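Local coordinates for uridylate kinase (Archaeoglobus fulgidus, PDB 2IJ9), which probably catalyses the reversible transfer of a phosphate from ATP to UMP, giving UDP in pyrimidine nucleotide biosynthesis, at residues V90-A95 / G108-G113; V4-G9 / H114-T119; Q32-V37 / L101-V106. The protein carries 1 engineered substitution. One frame throughout, in Å; residues are numbered along the deposited sequence.

Contact 1: V90-A95 / G108-G113; sequences VDFMEA and GGTFPG
Phe92 brings CE2 and CZ of its ring up against both Thr110 and Phe111, so one aromatic side chain meets two neighbours of the opposing loop. Its CE2 lies 3.3 Å from Thr110 OG1 and 3.6 Å from Thr110 CG2. The Phe92 and Phe111 rings lie nearly parallel, planes 19° apart, but their centroids are 5.3 Å from each other; Phe92 CE2 and CZ meet Phe111 CE1 and CZ, with little overlap of the rings. Thr110 OG1 also sits over one face of the Phe111 ring, offset toward its rim, while Thr110 CG2 turns to Val90 O at 3.7 Å. With CG anti to its carbonyl carbon (chi1 -51°), Phe92 carries its ring out to the loop. Exchanging this ring for an alanine would probably leave Phe111 without its ring partner and open a gap beside Thr110. No hydrogen bond crosses the contact; polar bonds instead shape the helix start, where Asp91 is the N-cap and its OD1 accepts from Glu94 N at 2.8 Å. Thr110 and Phe111 belong to the predicted UMP-binding loop, which leads from strand 104-107 to helix 117-126. Beyond it, Leu122, Leu123 and Phe126 of helix 117-126 pack on Phe92; Thr70 OG1 accepts from Gly109 N and Arg71 NE makes a weak hydrogen bond to Gly109 O, placing the contact between helices 92-99, 117-126 and 59-80.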
loop_
_atom_site.group_PDB
_atom_site.type_symbol
_atom_site.label_atom_id
_atom_site.label_comp_id
_atom_site.label_asym_id
_atom_site.label_seq_id
_atom_site.Cartn_x
_atom_site.Cartn_y
_atom_site.Cartn_z
ATOM N N VAL B 90 25.508 -1.502 -7.012
ATOM C CA VAL B 90 24.869 -0.961 -8.199
ATOM C C VAL B 90 25.343 -1.749 -9.421
ATOM O O VAL B 90 24.865 -1.535 -10.542
ATOM C CB VAL B 90 25.211 0.533 -8.321
ATOM C CG1 VAL B 90 26.665 0.714 -8.729
ATOM C CG2 VAL B 90 24.296 1.238 -9.281
ATOM N N ASP B 91 26.297 -2.651 -9.174
ATOM C CA ASP B 91 26.845 -3.577 -10.177
ATOM C C ASP B 91 27.503 -4.777 -9.489
ATOM O O ASP B 91 27.777 -4.750 -8.292
ATOM C CB ASP B 91 27.828 -2.882 -11.141
ATOM C CG ASP B 91 29.137 -2.467 -10.472
ATOM O OD1 ASP B 91 29.840 -3.333 -9.910
ATOM O OD2 ASP B 91 29.481 -1.266 -10.532
ATOM N N PHE B 92 27.781 -5.815 -10.262
ATOM C CA PHE B 92 28.196 -7.088 -9.701
ATOM C C PHE B 92 29.587 -6.995 -9.085
ATOM O O PHE B 92 29.859 -7.656 -8.096
ATOM C CB PHE B 92 28.158 -8.202 -10.759
ATOM C CG PHE B 92 26.858 -8.298 -11.526
ATOM C CD1 PHE B 92 26.133 -9.476 -11.527
ATOM C CD2 PHE B 92 26.378 -7.228 -12.275
ATOM C CE1 PHE B 92 24.945 -9.590 -12.225
ATOM C CE2 PHE B 92 25.186 -7.335 -12.966
ATOM C CZ PHE B 92 24.471 -8.528 -12.945
ATOM N N MET B 93 30.475 -6.194 -9.674
ATOM C CA MET B 93 31.832 -6.057 -9.143
ATOM C C MET B 93 31.731 -5.526 -7.726
ATOM O O MET B 93 32.263 -6.140 -6.806
ATOM C CB MET B 93 32.692 -5.149 -10.017
ATOM C CG MET B 93 33.098 -5.769 -11.334
ATOM S SD MET B 93 32.866 -4.643 -12.726
ATOM C CE MET B 93 32.890 -5.792 -14.092
ATOM N N GLU B 94 31.004 -4.417 -7.555
ATOM C CA GLU B 94 30.615 -3.923 -6.228
ATOM C C GLU B 94 30.020 -5.036 -5.360
ATOM O O GLU B 94 30.415 -5.203 -4.207
ATOM C CB GLU B 94 29.595 -2.787 -6.324
ATOM C CG GLU B 94 30.155 -1.416 -6.621
ATOM C CD GLU B 94 29.135 -0.298 -6.394
ATOM O OE1 GLU B 94 29.305 0.793 -6.976
ATOM O OE2 GLU B 94 28.169 -0.494 -5.629
ATOM N N ALA B 95 29.082 -5.797 -5.927
ATOM C CA ALA B 95 28.410 -6.884 -5.208
ATOM C C ALA B 95 29.383 -7.932 -4.723
ATOM O O ALA B 95 29.240 -8.437 -3.610
ATOM C CB ALA B 95 27.349 -7.524 -6.069
ATOM N N GLY B 108 19.582 -4.465 -5.851
ATOM C CA GLY B 108 18.414 -4.286 -6.696
ATOM C C GLY B 108 18.771 -4.751 -8.085
ATOM O O GLY B 108 19.456 -5.762 -8.241
ATOM N N GLY B 109 18.309 -4.004 -9.090
ATOM C CA GLY B 109 18.687 -4.238 -10.479
ATOM C C GLY B 109 20.039 -3.630 -10.801
ATOM O O GLY B 109 20.634 -2.929 -9.973
ATOM N N THR B 110 20.531 -3.918 -12.006
ATOM C CA THR B 110 21.751 -3.287 -12.530
ATOM C C THR B 110 21.494 -2.683 -13.907
ATOM O O THR B 110 21.163 -1.505 -14.012
ATOM C CB THR B 110 22.930 -4.268 -12.603
ATOM O OG1 THR B 110 22.571 -5.393 -13.410
ATOM C CG2 THR B 110 23.291 -4.764 -11.229
ATOM N N PHE B 111 21.629 -3.491 -14.959
ATOM C CA PHE B 111 21.378 -3.013 -16.317
ATOM C C PHE B 111 19.879 -2.804 -16.505
ATOM O O PHE B 111 19.080 -3.681 -16.177
ATOM C CB PHE B 111 21.877 -3.969 -17.421
ATOM C CG PHE B 111 22.727 -5.125 -16.949
ATOM C CD1 PHE B 111 23.976 -4.929 -16.359
ATOM C CD2 PHE B 111 22.292 -6.430 -17.161
ATOM C CE1 PHE B 111 24.758 -6.013 -15.966
ATOM C CE2 PHE B 111 23.066 -7.513 -16.767
ATOM C CZ PHE B 111 24.299 -7.307 -16.178
ATOM N N PRO B 112 19.495 -1.622 -16.996
ATOM C CA PRO B 112 18.138 -1.314 -17.433
ATOM C C PRO B 112 17.659 -2.206 -18.587
ATOM O O PRO B 112 17.690 -1.796 -19.746
ATOM C CB PRO B 112 18.253 0.145 -17.884
ATOM C CG PRO B 112 19.408 0.686 -17.113
ATOM C CD PRO B 112 20.377 -0.447 -17.084
ATOM N N GLY B 113 17.216 -3.417 -18.261
ATOM C CA GLY B 113 16.712 -4.355 -19.261
ATOM C C GLY B 113 15.851 -5.430 -18.625
ATOM O O GLY B 113 15.009 -5.135 -17.772
#

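Contact 2: V4-G9 / H114-T119; sequences VLSLGG and HTTDAT
Ser6 turns OG away from its own backbone N and beside its carbonyl carbon (chi1 -150°), and Thr116 places CG2 in the corresponding position, anti to N, bringing the hydroxyl and the methyl into contact. Ser6 OG gives a weak hydrogen bond to Thr116 O at 3.3 Å and lies 3.7 Å from Thr116 CG2. The same methyl reaches on to the backbone, 4.0 Å from Leu7 O and 4.4 Å from Gly8 CA. Asp117 OD1 stays at 4.1 Å from Ser6 OG. Thr116 is the N-cap of helix 117-126, although its side chain makes no capping bond. The contact joins the C-terminal end of strand 2-7 to the start of that helix; Ala120, one turn further along, also packs on Ser6. Gly9 is among the residues predicted to bind ATP, Thr116 among those predicted to bind UMP. A sulfate ion, probably from the crystallisation liquor, comes within about 3 Å of Gly8 at the nearest atoms, which is consistent with a phosphate-binding turn. Chemically the contact is sparse, resting on one weak bond and a methyl against backbone.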
loop_
_atom_site.group_PDB
_atom_site.type_symbol
_atom_site.label_atom_id
_atom_site.label_comp_id
_atom_site.label_asym_id
_atom_site.label_seq_id
_atom_site.Cartn_x
_atom_site.Cartn_y
_atom_site.Cartn_z
ATOM N N VAL B 4 22.858 -17.624 -4.414
ATOM C CA VAL B 4 22.116 -16.487 -4.959
ATOM C C VAL B 4 20.634 -16.742 -4.711
ATOM O O VAL B 4 20.081 -17.741 -5.183
ATOM C CB VAL B 4 22.354 -16.279 -6.485
ATOM C CG1 VAL B 4 21.494 -15.123 -7.044
ATOM C CG2 VAL B 4 23.811 -16.019 -6.761
ATOM N N LEU B 5 20.001 -15.848 -3.955
ATOM C CA LEU B 5 18.562 -15.908 -3.727
ATOM C C LEU B 5 17.869 -14.829 -4.532
ATOM O O LEU B 5 18.321 -13.679 -4.581
ATOM C CB LEU B 5 18.250 -15.719 -2.243
ATOM C CG LEU B 5 16.780 -15.669 -1.837
ATOM C CD1 LEU B 5 16.105 -16.941 -2.281
ATOM C CD2 LEU B 5 16.642 -15.451 -0.325
ATOM N N SER B 6 16.756 -15.192 -5.146
ATOM C CA SER B 6 15.988 -14.215 -5.899
ATOM C C SER B 6 14.614 -14.002 -5.260
ATOM O O SER B 6 13.801 -14.920 -5.200
ATOM C CB SER B 6 15.843 -14.665 -7.358
ATOM O OG SER B 6 15.743 -13.558 -8.240
ATOM N N LEU B 7 14.368 -12.791 -4.773
ATOM C CA LEU B 7 13.059 -12.420 -4.280
ATOM C C LEU B 7 12.389 -11.494 -5.283
ATOM O O LEU B 7 12.798 -10.351 -5.440
ATOM C CB LEU B 7 13.192 -11.728 -2.935
ATOM C CG LEU B 7 13.847 -12.560 -1.845
ATOM C CD1 LEU B 7 14.375 -11.638 -0.785
ATOM C CD2 LEU B 7 12.825 -13.519 -1.257
ATOM N N GLY B 8 11.366 -11.999 -5.964
ATOM C CA GLY B 8 10.687 -11.259 -7.020
ATOM C C GLY B 8 9.681 -10.236 -6.524
ATOM O O GLY B 8 9.648 -9.896 -5.328
ATOM N N GLY B 9 8.872 -9.737 -7.461
ATOM C CA GLY B 9 7.798 -8.791 -7.161
ATOM C C GLY B 9 6.562 -9.513 -6.668
ATOM O O GLY B 9 6.138 -10.509 -7.268
ATOM N N HIS B 114 16.063 -6.679 -19.041
ATOM C CA HIS B 114 15.381 -7.833 -18.442
ATOM C C HIS B 114 15.798 -7.985 -16.978
ATOM O O HIS B 114 16.883 -7.549 -16.585
ATOM C CB HIS B 114 15.624 -9.117 -19.249
ATOM C CG HIS B 114 14.914 -9.142 -20.569
ATOM N ND1 HIS B 114 15.411 -8.523 -21.696
ATOM C CD2 HIS B 114 13.739 -9.705 -20.939
ATOM C CE1 HIS B 114 14.576 -8.706 -22.704
ATOM N NE2 HIS B 114 13.553 -9.420 -22.271
ATOM N N THR B 115 14.931 -8.599 -16.178
ATOM C CA THR B 115 14.974 -8.356 -14.750
ATOM C C THR B 115 14.915 -9.558 -13.824
ATOM O O THR B 115 14.402 -10.621 -14.175
ATOM C CB THR B 115 13.861 -7.358 -14.327
ATOM O OG1 THR B 115 12.710 -7.527 -15.167
ATOM C CG2 THR B 115 14.352 -5.910 -14.433
ATOM N N THR B 116 15.473 -9.315 -12.637
ATOM C CA THR B 116 15.434 -10.133 -11.402
ATOM C C THR B 116 15.842 -11.589 -11.486
ATOM O O THR B 116 16.844 -11.970 -10.890
ATOM C CB THR B 116 14.135 -9.982 -10.620
ATOM O OG1 THR B 116 13.613 -8.659 -10.810
ATOM C CG2 THR B 116 14.418 -10.217 -9.136
ATOM N N ASP B 117 15.058 -12.397 -12.196
ATOM C CA ASP B 117 15.449 -13.768 -12.500
ATOM C C ASP B 117 16.732 -13.755 -13.310
ATOM O O ASP B 117 17.725 -14.386 -12.929
ATOM C CB ASP B 117 14.352 -14.478 -13.293
ATOM C CG ASP B 117 13.101 -14.699 -12.481
ATOM O OD1 ASP B 117 13.146 -14.474 -11.251
ATOM O OD2 ASP B 117 12.074 -15.099 -13.069
ATOM N N ALA B 118 16.704 -13.015 -14.419
ATOM C CA ALA B 118 17.850 -12.920 -15.321
ATOM C C ALA B 118 19.006 -12.272 -14.587
ATOM O O ALA B 118 20.099 -12.829 -14.540
ATOM C CB ALA B 118 17.487 -12.140 -16.569
ATOM N N THR B 119 18.739 -11.122 -13.973
ATOM C CA THR B 119 19.738 -10.427 -13.178
ATOM C C THR B 119 20.440 -11.353 -12.192
ATOM O O THR B 119 21.665 -11.387 -12.140
ATOM C CB THR B 119 19.106 -9.273 -12.433
ATOM O OG1 THR B 119 18.721 -8.267 -13.381
ATOM C CG2 THR B 119 20.080 -8.691 -11.398
#

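Contact 3: Q32-V37 / L101-V106; sequences QNQVFV and LYRVVV
Strands 34-37 and 104-106 run parallel, their axes 4.7 Å apart and 8° from each other, with Val35 opposite Val104, Phe36 opposite Val105 and Val37 opposite Val106. The hydrogen bonds alternate as a parallel pair requires: Val35 N donates to Arg103 O, Val105 N returns to Val35 O, and Val37 N goes to Val105 O at 2.7 Å. CA-H...O contacts lie between them, among them Val104 CA to Val35 O at 3.3 Å. On the face of Val35, Val37, Val104 and Val106, Val35 CB meets Val104 CG2 at 3.7 Å, and Val37 CB meets Val106 CG2 at 4.0 Å. On the other face the Phe36 ring comes obliquely to Val105, CD1 to CB at 4.3 Å. Strand 104-107 is the outermost strand of the parallel part of the sheet within this chain, and strand 34-39 links it to strand 2-7, in the alpha/beta/alpha sandwich of the amino acid kinase fold. Helices 16-32 and 59-80 pack on the first of these faces, with Ile26 against Val35 and Val104 and Leu77 against Val37 and Val106; Leu98 and Ser99 of helix 92-99 lie on the face of Phe36 and Val105. At the strand start the chemistry turns polar. Gln34, with CG anti to N (chi1 180°) and the chain bent at chi2, swings its amide over to the loop before strand 104-107, where NE2 donates to Tyr102 O at 3.1 Å, nearly in the amide plane and in the carbonyl plane. OE1 of the same amide receives a weak hydrogen bond at 3.3 Å from Arg103 NH1; OE1 lies at the edge of the guanidinium, near its plane, and the guanidinium and amide planes are 53° apart. Arg103 NH1 also reaches Ser99 O by a weak bond, tying this group to the end of helix 92-99.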
loop_
_atom_site.group_PDB
_atom_site.type_symbol
_atom_site.label_atom_id
_atom_site.label_comp_id
_atom_site.label_asym_id
_atom_site.label_seq_id
_atom_site.Cartn_x
_atom_site.Cartn_y
_atom_site.Cartn_z
ATOM N N GLN B 32 26.145 -20.030 8.236
ATOM C CA GLN B 32 26.945 -21.090 7.629
ATOM C C GLN B 32 27.598 -20.679 6.297
ATOM O O GLN B 32 28.746 -21.031 6.032
ATOM C CB GLN B 32 26.110 -22.379 7.461
ATOM C CG GLN B 32 24.568 -22.176 7.416
ATOM C CD GLN B 32 23.781 -23.447 7.051
ATOM O OE1 GLN B 32 22.730 -23.373 6.410
ATOM N NE2 GLN B 32 24.289 -24.608 7.461
ATOM N N ASN B 33 26.877 -19.917 5.476
ATOM C CA ASN B 33 27.250 -19.738 4.071
ATOM C C ASN B 33 27.405 -18.295 3.622
ATOM O O ASN B 33 27.452 -17.371 4.447
ATOM C CB ASN B 33 26.211 -20.399 3.165
ATOM C CG ASN B 33 25.782 -21.763 3.655
ATOM O OD1 ASN B 33 24.669 -21.923 4.160
ATOM N ND2 ASN B 33 26.660 -22.754 3.514
ATOM N N GLN B 34 27.472 -18.129 2.296
ATOM C CA GLN B 34 27.635 -16.830 1.627
ATOM C C GLN B 34 26.441 -16.524 0.718
ATOM O O GLN B 34 26.217 -17.200 -0.303
ATOM C CB GLN B 34 28.939 -16.809 0.824
ATOM C CG GLN B 34 29.215 -15.507 0.080
ATOM C CD GLN B 34 29.603 -14.353 0.995
ATOM O OE1 GLN B 34 30.044 -14.554 2.132
ATOM N NE2 GLN B 34 29.450 -13.131 0.492
ATOM N N VAL B 35 25.682 -15.496 1.096
ATOM C CA VAL B 35 24.392 -15.212 0.474
ATOM C C VAL B 35 24.370 -13.894 -0.297
ATOM O O VAL B 35 24.722 -12.827 0.223
ATOM C CB VAL B 35 23.242 -15.156 1.517
ATOM C CG1 VAL B 35 21.887 -14.987 0.817
ATOM C CG2 VAL B 35 23.245 -16.386 2.430
ATOM N N PHE B 36 23.936 -13.983 -1.545
ATOM C CA PHE B 36 23.602 -12.806 -2.309
ATOM C C PHE B 36 22.091 -12.770 -2.446
ATOM O O PHE B 36 21.461 -13.803 -2.685
ATOM C CB PHE B 36 24.246 -12.889 -3.688
ATOM C CG PHE B 36 25.750 -12.819 -3.662
ATOM C CD1 PHE B 36 26.417 -11.727 -4.212
ATOM C CD2 PHE B 36 26.498 -13.848 -3.091
ATOM C CE1 PHE B 36 27.794 -11.666 -4.186
ATOM C CE2 PHE B 36 27.867 -13.787 -3.063
ATOM C CZ PHE B 36 28.516 -12.700 -3.617
ATOM N N VAL B 37 21.506 -11.590 -2.281
ATOM C CA VAL B 37 20.067 -11.415 -2.454
ATOM C C VAL B 37 19.751 -10.371 -3.521
ATOM O O VAL B 37 20.239 -9.242 -3.463
ATOM C CB VAL B 37 19.399 -10.972 -1.157
ATOM C CG1 VAL B 37 17.907 -10.867 -1.378
ATOM C CG2 VAL B 37 19.686 -11.951 -0.031
ATOM N N LEU B 101 33.727 -8.589 2.372
ATOM C CA LEU B 101 33.638 -8.016 3.711
ATOM C C LEU B 101 32.367 -8.393 4.463
ATOM O O LEU B 101 32.274 -8.169 5.667
ATOM C CB LEU B 101 33.708 -6.498 3.636
ATOM C CG LEU B 101 34.859 -5.957 2.814
ATOM C CD1 LEU B 101 34.680 -4.466 2.598
ATOM C CD2 LEU B 101 36.145 -6.268 3.530
ATOM N N TYR B 102 31.380 -8.936 3.753
ATOM C CA TYR B 102 30.083 -9.257 4.354
ATOM C C TYR B 102 29.563 -10.607 3.917
ATOM O O TYR B 102 29.847 -11.052 2.801
ATOM C CB TYR B 102 29.063 -8.199 3.994
ATOM C CG TYR B 102 29.370 -6.859 4.590
ATOM C CD1 TYR B 102 29.066 -6.587 5.914
ATOM C CD2 TYR B 102 29.975 -5.865 3.836
ATOM C CE1 TYR B 102 29.344 -5.352 6.473
ATOM C CE2 TYR B 102 30.245 -4.621 4.379
ATOM C CZ TYR B 102 29.932 -4.371 5.699
ATOM O OH TYR B 102 30.209 -3.141 6.247
ATOM N N ARG B 103 28.800 -11.255 4.802
ATOM C CA ARG B 103 28.229 -12.578 4.508
ATOM C C ARG B 103 26.929 -12.470 3.711
ATOM O O ARG B 103 26.492 -13.426 3.058
ATOM C CB ARG B 103 28.021 -13.407 5.785
ATOM C CG ARG B 103 29.296 -13.717 6.553
ATOM C CD ARG B 103 30.418 -14.288 5.672
ATOM N NE ARG B 103 31.707 -13.693 6.040
ATOM C CZ ARG B 103 32.445 -12.923 5.244
ATOM N NH1 ARG B 103 32.054 -12.669 4.004
ATOM N NH2 ARG B 103 33.590 -12.419 5.685
ATOM N N VAL B 104 26.311 -11.298 3.767
ATOM C CA VAL B 104 25.133 -11.044 2.964
ATOM C C VAL B 104 25.269 -9.752 2.163
ATOM O O VAL B 104 25.574 -8.690 2.697
ATOM C CB VAL B 104 23.829 -11.091 3.807
ATOM C CG1 VAL B 104 22.662 -10.473 3.066
ATOM C CG2 VAL B 104 23.489 -12.524 4.135
ATOM N N VAL B 105 25.076 -9.876 0.858
ATOM C CA VAL B 105 24.978 -8.727 -0.007
ATOM C C VAL B 105 23.581 -8.724 -0.606
ATOM O O VAL B 105 23.071 -9.760 -1.008
ATOM C CB VAL B 105 26.056 -8.756 -1.090
ATOM C CG1 VAL B 105 25.906 -7.563 -2.049
ATOM C CG2 VAL B 105 27.426 -8.724 -0.436
ATOM N N VAL B 106 22.953 -7.556 -0.618
ATOM C CA VAL B 106 21.602 -7.406 -1.124
ATOM C C VAL B 106 21.584 -6.302 -2.163
ATOM O O VAL B 106 21.888 -5.147 -1.859
ATOM C CB VAL B 106 20.612 -7.008 -0.002
ATOM C CG1 VAL B 106 19.212 -6.910 -0.555
ATOM C CG2 VAL B 106 20.662 -8.001 1.170
#

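Contact 3 is the buried one, made mainly of backbone hydrogen bonds and paired valines, whereas contacts 1 and 2 are partly buried, and each has one or both segments carrying residues predicted to bind nucleotide. Contact 1 is mainly aromatic packing with a threonine against the rings, and no hydrogen bond crosses it; contact 2 has a single weak one. Contacts 2 and 3 share the sheet, since strands 2-7 and 34-39 are neighbours, and Leu5 N probably bonds to Phe36 O. Contact 1 meets contact 3 where Ala95 O packs on Phe36 and Val105, and meets contact 2 through Phe92 against Thr119 O. Segments 108-113 and 114-119 follow directly along the chain.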